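Local coordinates for protein DnaJ homolog subfamily C member 27-A (Xenopus laevis, PDB 6JMG) that binds GTP with magnesium as a Rab-family small GTPase carrying a DnaJ domain, and is possibly involved in regulating the MEK/ERK pathway, at residues A14-K18 and R63-V67. Residues are numbered along the deposited sequence; the frame is centred on the assembly and turned at random.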
ATOM      1  N   ALA A  14      15.305 -16.406  11.728  1.00 88.56           N
ATOM      2  CA  ALA A  14      14.225 -16.769  10.809  1.00 85.73           C
ATOM      3  C   ALA A  14      13.106 -15.742  10.845  1.00 90.56           C
ATOM      4  O   ALA A  14      12.622 -15.348  11.908  1.00 95.48           O
ATOM      5  CB  ALA A  14      13.679 -18.137  11.130  1.00 82.68           C
ATOM      6  N   LEU A  15      12.664 -15.332   9.668  1.00 82.59           N
ATOM      7  CA  LEU A  15      11.755 -14.208   9.557  1.00 76.72           C
ATOM      8  C   LEU A  15      10.302 -14.667   9.623  1.00 71.62           C
ATOM      9  O   LEU A  15       9.924 -15.666   9.001  1.00 75.18           O
ATOM     10  CB  LEU A  15      12.022 -13.477   8.245  1.00 85.50           C
ATOM     11  CG  LEU A  15      11.805 -11.975   8.215  1.00 87.69           C
ATOM     12  CD1 LEU A  15      12.159 -11.359   9.561  1.00 98.74           C
ATOM     13  CD2 LEU A  15      12.650 -11.402   7.113  1.00 81.46           C
ATOM     14  N   ARG A  16       9.486 -13.931  10.373  1.00 57.78           N
ATOM     15  CA  ARG A  16       8.076 -14.255  10.533  1.00 59.56           C
ATOM     16  C   ARG A  16       7.247 -13.107   9.982  1.00 61.76           C
ATOM     17  O   ARG A  16       7.298 -11.992  10.509  1.00 71.34           O
ATOM     18  CB  ARG A  16       7.745 -14.536  12.000  1.00 72.38           C
ATOM     19  CG  ARG A  16       8.838 -15.379  12.676  1.00 89.09           C
ATOM     20  CD  ARG A  16       8.687 -15.515  14.190  1.00 95.45           C
ATOM     21  NE  ARG A  16       8.166 -16.826  14.562  1.00107.77           N
ATOM     22  CZ  ARG A  16       8.910 -17.925  14.659  1.00114.25           C
ATOM     23  NH1 ARG A  16      10.212 -17.876  14.401  1.00108.68           N
ATOM     24  NH2 ARG A  16       8.349 -19.078  15.004  1.00118.83           N
ATOM     25  N   ILE A  17       6.461 -13.386   8.937  1.00 64.11           N
ATOM     26  CA  ILE A  17       5.690 -12.364   8.238  1.00 57.32           C
ATOM     27  C   ILE A  17       4.248 -12.830   8.140  1.00 57.19           C
ATOM     28  O   ILE A  17       3.928 -14.001   8.351  1.00 63.81           O
ATOM     29  CB  ILE A  17       6.241 -12.047   6.827  1.00 59.83           C
ATOM     30  CG1 ILE A  17       5.955 -13.201   5.857  1.00 58.60           C
ATOM     31  CG2 ILE A  17       7.738 -11.800   6.861  1.00 62.85           C
ATOM     32  CD1 ILE A  17       6.387 -12.909   4.421  1.00 63.61           C
ATOM     33  N   LYS A  18       3.385 -11.876   7.812  1.00 49.18           N
ATOM     34  CA  LYS A  18       1.945 -12.036   7.699  1.00 57.82           C
ATOM     35  C   LYS A  18       1.497 -11.581   6.306  1.00 68.42           C
ATOM     36  O   LYS A  18       1.847 -10.482   5.865  1.00 54.75           O
ATOM     37  CB  LYS A  18       1.243 -11.220   8.787  1.00 44.76           C
ATOM     38  CG  LYS A  18      -0.259 -11.089   8.589  1.00 55.00           C
ATOM     39  CD  LYS A  18      -0.894 -10.150   9.623  1.00 54.29           C
ATOM     40  CE  LYS A  18      -2.389 -10.364   9.704  1.00 50.35           C
ATOM     41  NZ  LYS A  18      -3.081  -9.074   9.564  1.00 61.08           N
ATOM     42  N   ARG A  63      17.274 -16.037   3.206  1.00115.38           N
ATOM     43  CA  ARG A  63      16.546 -15.875   4.447  1.00102.61           C
ATOM     44  C   ARG A  63      15.449 -16.925   4.482  1.00 91.01           C
ATOM     45  O   ARG A  63      14.795 -17.186   3.467  1.00 80.66           O
ATOM     46  CB  ARG A  63      15.925 -14.481   4.550  1.00103.84           C
ATOM     47  CG  ARG A  63      16.909 -13.321   4.583  1.00109.33           C
ATOM     48  CD  ARG A  63      16.734 -12.521   5.862  1.00106.67           C
ATOM     49  NE  ARG A  63      16.681 -13.408   7.022  1.00106.96           N
ATOM     50  CZ  ARG A  63      16.222 -13.048   8.213  1.00102.86           C
ATOM     51  NH1 ARG A  63      15.765 -11.818   8.389  1.00100.23           N
ATOM     52  NH2 ARG A  63      16.217 -13.919   9.220  1.00101.79           N
ATOM     53  N   GLU A  64      15.264 -17.543   5.646  1.00 84.88           N
ATOM     54  CA  GLU A  64      14.165 -18.472   5.847  1.00 86.13           C
ATOM     55  C   GLU A  64      12.964 -17.699   6.387  1.00 86.56           C
ATOM     56  O   GLU A  64      13.078 -16.979   7.390  1.00 84.98           O
ATOM     57  CB  GLU A  64      14.562 -19.596   6.796  1.00 85.00           C
ATOM     58  CG  GLU A  64      14.019 -20.948   6.368  1.00105.68           C
ATOM     59  CD  GLU A  64      14.858 -21.596   5.273  1.00126.42           C
ATOM     60  OE1 GLU A  64      16.083 -21.757   5.469  1.00131.14           O
ATOM     61  OE2 GLU A  64      14.296 -21.929   4.205  1.00132.21           O
ATOM     62  N   ILE A  65      11.821 -17.831   5.708  1.00 72.38           N
ATOM     63  CA  ILE A  65      10.636 -17.029   5.996  1.00 73.64           C
ATOM     64  C   ILE A  65       9.510 -17.957   6.439  1.00 75.79           C
ATOM     65  O   ILE A  65       9.142 -18.889   5.716  1.00 78.98           O
ATOM     66  CB  ILE A  65      10.172 -16.210   4.774  1.00 71.42           C
ATOM     67  CG1 ILE A  65      11.342 -15.564   4.025  1.00 82.84           C
ATOM     68  CG2 ILE A  65       9.155 -15.172   5.195  1.00 60.62           C
ATOM     69  CD1 ILE A  65      12.301 -14.783   4.897  1.00 94.86           C
ATOM     70  N   LYS A  66       8.940 -17.674   7.605  1.00 69.60           N
ATOM     71  CA  LYS A  66       7.725 -18.335   8.053  1.00 68.75           C
ATOM     72  C   LYS A  66       6.567 -17.389   7.760  1.00 67.66           C
ATOM     73  O   LYS A  66       6.530 -16.265   8.276  1.00 68.93           O
ATOM     74  CB  LYS A  66       7.807 -18.694   9.539  1.00 78.04           C
ATOM     75  CG  LYS A  66       6.544 -19.350  10.114  1.00 96.64           C
ATOM     76  CD  LYS A  66       6.555 -19.392  11.660  1.00110.14           C
ATOM     77  CE  LYS A  66       5.185 -19.790  12.267  1.00107.15           C
ATOM     78  NZ  LYS A  66       4.334 -18.627  12.719  1.00 96.69           N
ATOM     79  N   VAL A  67       5.627 -17.835   6.927  1.00 70.65           N
ATOM     80  CA  VAL A  67       4.599 -16.969   6.357  1.00 54.84           C
ATOM     81  C   VAL A  67       3.255 -17.336   6.964  1.00 56.84           C
ATOM     82  O   VAL A  67       2.764 -18.453   6.776  1.00 68.46           O
ATOM     83  CB  VAL A  67       4.542 -17.087   4.829  1.00 53.87           C
ATOM     84  CG1 VAL A  67       3.579 -16.086   4.286  1.00 47.78           C
ATOM     85  CG2 VAL A  67       5.922 -16.915   4.226  1.00 48.97           C
TER
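The parallel pairing of strand 15-22 with strand 63-72 in the central sheet of the Ras-type G domain begins here, with Leu15, Arg16 and Ile17 bridged to Ile65, Lys66 and Val67. Three backbone hydrogen bonds establish the register: Leu15 N to Glu64 O, Lys66 N to Leu15 O, and Ile17 N to Lys66 O at 3.0 Å. Their N-H...O angles, 163° to 170°, show nearly straight bonds, although the axes of the two short segments are inclined by 38°. On the face covered by helix 171-187, Leu15 and Ile65 run side by side, Leu15 CB 3.6 Å from Ile65 CD1. CG1 of Ile17 is staggered between its backbone N and carbonyl carbon (chi1 72°), which carries CD1 to 3.7 Å from Ile65 CG2 and 4.0 Å from Val67 CG2; Tyr179 and Ile182 of the helix also touch Ile17. An alanine in place of Ile17 would lack CG1, CG2 and CD1 and would probably leave a gap between Ile65, Val67 and that helix. At the strand start, the bent Arg63 chain crosses Leu15 at about a right angle, NH1 3.4 Å from Leu15 CD2. On the opposite face, Lys66 CD lies over the Arg16 guanidinium, 3.8 Å from Arg16 NH2. Backbone hydrogen bonds thus join the strands within the sheet, apolar packing adds to this on the helix-covered face, and the like-charged Arg16 and Lys66 meet through an aliphatic carbon on the other.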